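Local atomic coordinates of glutaredoxin-like protein NrdH (Escherichia coli, PDB entry 1H75), a protein that probably serves as a small redox carrier that supplies electrons to the NrdEF ribonucleotide reductase system. Residues A[11-17]-A[51-55]. Sequence-based numbering, arbitrary orientation.
Sequences CVQCHAT and LPVVI
The ring of Pro52 takes the Cys14 sulfur over one face, with Cys14 SG 3.6 Å from Pro52 N. The backbone at the helix start leans over the CD corner on that same side, where Cys14 N comes within 3.6 Å of Pro52 CD. At the rim of the ring, Gln13 CB borders CD, while Thr17 OG1 comes within 3.6 Å of Pro52 CG. Leu51 adds its CB, 3.9 Å from Cys14 SG. Cys11 SG, joined to Cys14 SG by a 2.1 Å bond, lies farther out, near the Leu51 carbonyl.

The pairing illustrates the thioredoxin fold at its active centre: a redox-active CxxC disulfide at the N-terminus of a helix, with Cys11 as N-cap, faces Pro52, whose peptide bond from Leu51 is cis, just ahead of a strand of the central sheet. No hydrogen bond joins the two segments, so van der Waals packing against the proline carries the contact. At the exposed border, the amide oxygen of Gln13, OE1, is hydrogen-bonded to Phe64 N.

One turn on, Thr17 OG1 sits beside its backbone N, opposite the carbonyl carbon (chi1 -64°), which carries it back to Gln13 O. That hydrogen bond from Thr17 OG1 to Gln13 O is 2.8 Å long. The hydroxyl arrives nearly in line with the carbonyl (159°), slightly out of its plane; Thr17 N donates there too. The same rotation aims Thr17 CG2 at Val54 CG2, tip to tip at 4.0 Å. A glycine here would probably cost Gln13 O its hydroxyl donor and open a gap beside Pro52 CG and Val54 CG2.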
ATOM      1  N   CYS A  11      11.160   5.883   2.329  1.00 31.61           N
ATOM      2  CA  CYS A  11      10.893   4.447   2.294  1.00 28.48           C
ATOM      3  C   CYS A  11      10.970   4.028   0.821  1.00 26.32           C
ATOM      4  O   CYS A  11      10.096   4.369   0.017  1.00 26.64           O
ATOM      5  CB  CYS A  11       9.503   4.173   2.909  1.00 25.71           C
ATOM      6  SG  CYS A  11       8.784   2.523   2.579  1.00 25.83           S
ATOM      7  N   VAL A  12      12.030   3.306   0.468  1.00 24.13           N
ATOM      8  CA  VAL A  12      12.237   2.879  -0.917  1.00 24.48           C
ATOM      9  C   VAL A  12      11.158   1.925  -1.433  1.00 23.59           C
ATOM     10  O   VAL A  12      10.686   2.075  -2.570  1.00 23.79           O
ATOM     11  CB  VAL A  12      13.613   2.210  -1.095  1.00 24.74           C
ATOM     12  CG1 VAL A  12      13.873   1.947  -2.581  1.00 26.98           C
ATOM     13  CG2 VAL A  12      14.707   3.116  -0.498  1.00 26.50           C
ATOM     14  N   GLN A  13      10.763   0.957  -0.610  1.00 21.98           N
ATOM     15  CA  GLN A  13       9.728   0.013  -1.037  1.00 21.27           C
ATOM     16  C   GLN A  13       8.385   0.695  -1.229  1.00 20.15           C
ATOM     17  O   GLN A  13       7.554   0.244  -2.036  1.00 19.13           O
ATOM     18  CB  GLN A  13       9.625  -1.155  -0.046  1.00 23.07           C
ATOM     19  CG  GLN A  13      10.863  -2.043  -0.107  1.00 26.79           C
ATOM     20  CD  GLN A  13      10.728  -3.343   0.657  1.00 29.16           C
ATOM     21  OE1 GLN A  13       9.801  -4.125   0.431  1.00 29.07           O
ATOM     22  NE2 GLN A  13      11.673  -3.595   1.558  1.00 30.47           N
ATOM     23  N   CYS A  14       8.160   1.779  -0.490  1.00 18.84           N
ATOM     24  CA  CYS A  14       6.922   2.534  -0.611  1.00 20.14           C
ATOM     25  C   CYS A  14       6.912   3.251  -1.960  1.00 20.43           C
ATOM     26  O   CYS A  14       5.911   3.248  -2.683  1.00 19.86           O
ATOM     27  CB  CYS A  14       6.821   3.577   0.484  1.00 22.00           C
ATOM     28  SG  CYS A  14       6.807   2.934   2.183  1.00 21.71           S
ATOM     29  N   HIS A  15       8.030   3.897  -2.281  1.00 20.84           N
ATOM     30  CA  HIS A  15       8.144   4.615  -3.548  1.00 23.43           C
ATOM     31  C   HIS A  15       8.027   3.642  -4.720  1.00 21.06           C
ATOM     32  O   HIS A  15       7.339   3.932  -5.712  1.00 20.36           O
ATOM     33  CB  HIS A  15       9.480   5.375  -3.608  1.00 26.71           C
ATOM     34  CG  HIS A  15       9.657   6.192  -4.850  1.00 32.08           C
ATOM     35  ND1 HIS A  15      10.158   5.668  -6.024  1.00 34.91           N
ATOM     36  CD2 HIS A  15       9.370   7.490  -5.110  1.00 34.42           C
ATOM     37  CE1 HIS A  15      10.170   6.609  -6.952  1.00 35.36           C
ATOM     38  NE2 HIS A  15       9.695   7.723  -6.424  1.00 34.24           N
ATOM     39  N   ALA A  16       8.669   2.478  -4.603  1.00 19.48           N
ATOM     40  CA  ALA A  16       8.603   1.478  -5.669  1.00 18.63           C
ATOM     41  C   ALA A  16       7.144   1.076  -5.909  1.00 18.51           C
ATOM     42  O   ALA A  16       6.694   0.913  -7.050  1.00 18.25           O
ATOM     43  CB  ALA A  16       9.421   0.254  -5.295  1.00 17.05           C
ATOM     44  N   THR A  17       6.404   0.916  -4.822  1.00 18.17           N
ATOM     45  CA  THR A  17       4.999   0.526  -4.924  1.00 15.98           C
ATOM     46  C   THR A  17       4.142   1.583  -5.622  1.00 17.40           C
ATOM     47  O   THR A  17       3.319   1.254  -6.486  1.00 15.32           O
ATOM     48  CB  THR A  17       4.442   0.226  -3.513  1.00 15.15           C
ATOM     49  OG1 THR A  17       5.150  -0.900  -2.970  1.00 15.28           O
ATOM     50  CG2 THR A  17       2.936  -0.074  -3.574  1.00 15.24           C
ATOM     51  N   LEU A  51       6.786  -1.499   5.928  1.00 18.60           N
ATOM     52  CA  LEU A  51       6.039  -0.639   5.023  1.00 18.57           C
ATOM     53  C   LEU A  51       6.525  -0.833   3.601  1.00 17.65           C
ATOM     54  O   LEU A  51       7.633  -1.323   3.361  1.00 18.18           O
ATOM     55  CB  LEU A  51       6.205   0.828   5.408  1.00 19.24           C
ATOM     56  CG  LEU A  51       5.631   1.219   6.765  1.00 20.14           C
ATOM     57  CD1 LEU A  51       6.137   2.591   7.173  1.00 22.05           C
ATOM     58  CD2 LEU A  51       4.120   1.215   6.673  1.00 18.68           C
ATOM     59  N   PRO A  52       5.676  -0.492   2.632  1.00 17.16           N
ATOM     60  CA  PRO A  52       4.323   0.031   2.805  1.00 14.68           C
ATOM     61  C   PRO A  52       3.346  -1.097   3.136  1.00 14.71           C
ATOM     62  O   PRO A  52       3.699  -2.270   3.111  1.00 14.01           O
ATOM     63  CB  PRO A  52       4.005   0.583   1.420  1.00 15.73           C
ATOM     64  CG  PRO A  52       4.676  -0.464   0.530  1.00 13.77           C
ATOM     65  CD  PRO A  52       6.019  -0.622   1.200  1.00 15.32           C
ATOM     66  N   VAL A  53       2.120  -0.719   3.459  1.00 12.45           N
ATOM     67  CA  VAL A  53       1.072  -1.702   3.621  1.00 13.46           C
ATOM     68  C   VAL A  53       0.040  -1.304   2.573  1.00 13.38           C
ATOM     69  O   VAL A  53      -0.356  -0.134   2.479  1.00 15.36           O
ATOM     70  CB  VAL A  53       0.429  -1.708   5.020  1.00 13.08           C
ATOM     71  CG1 VAL A  53      -0.823  -2.594   5.004  1.00 14.59           C
ATOM     72  CG2 VAL A  53       1.414  -2.275   6.030  1.00 13.89           C
ATOM     73  N   VAL A  54      -0.374  -2.261   1.753  1.00 12.35           N
ATOM     74  CA  VAL A  54      -1.379  -1.987   0.742  1.00 12.97           C
ATOM     75  C   VAL A  54      -2.638  -2.731   1.100  1.00 13.11           C
ATOM     76  O   VAL A  54      -2.592  -3.934   1.403  1.00 13.48           O
ATOM     77  CB  VAL A  54      -0.946  -2.460  -0.672  1.00 12.37           C
ATOM     78  CG1 VAL A  54      -2.097  -2.258  -1.652  1.00 14.33           C
ATOM     79  CG2 VAL A  54       0.292  -1.716  -1.125  1.00 14.88           C
ATOM     80  N   ILE A  55      -3.757  -2.016   1.112  1.00 12.63           N
ATOM     81  CA  ILE A  55      -5.054  -2.632   1.407  1.00 14.05           C
ATOM     82  C   ILE A  55      -5.935  -2.346   0.198  1.00 14.72           C
ATOM     83  O   ILE A  55      -6.109  -1.188  -0.204  1.00 14.42           O
ATOM     84  CB  ILE A  55      -5.742  -2.021   2.676  1.00 15.07           C
ATOM     85  CG1 ILE A  55      -4.873  -2.204   3.915  1.00 16.36           C
ATOM     86  CG2 ILE A  55      -7.121  -2.655   2.877  1.00 16.73           C
ATOM     87  CD1 ILE A  55      -4.444  -3.628   4.208  1.00 16.08           C
TER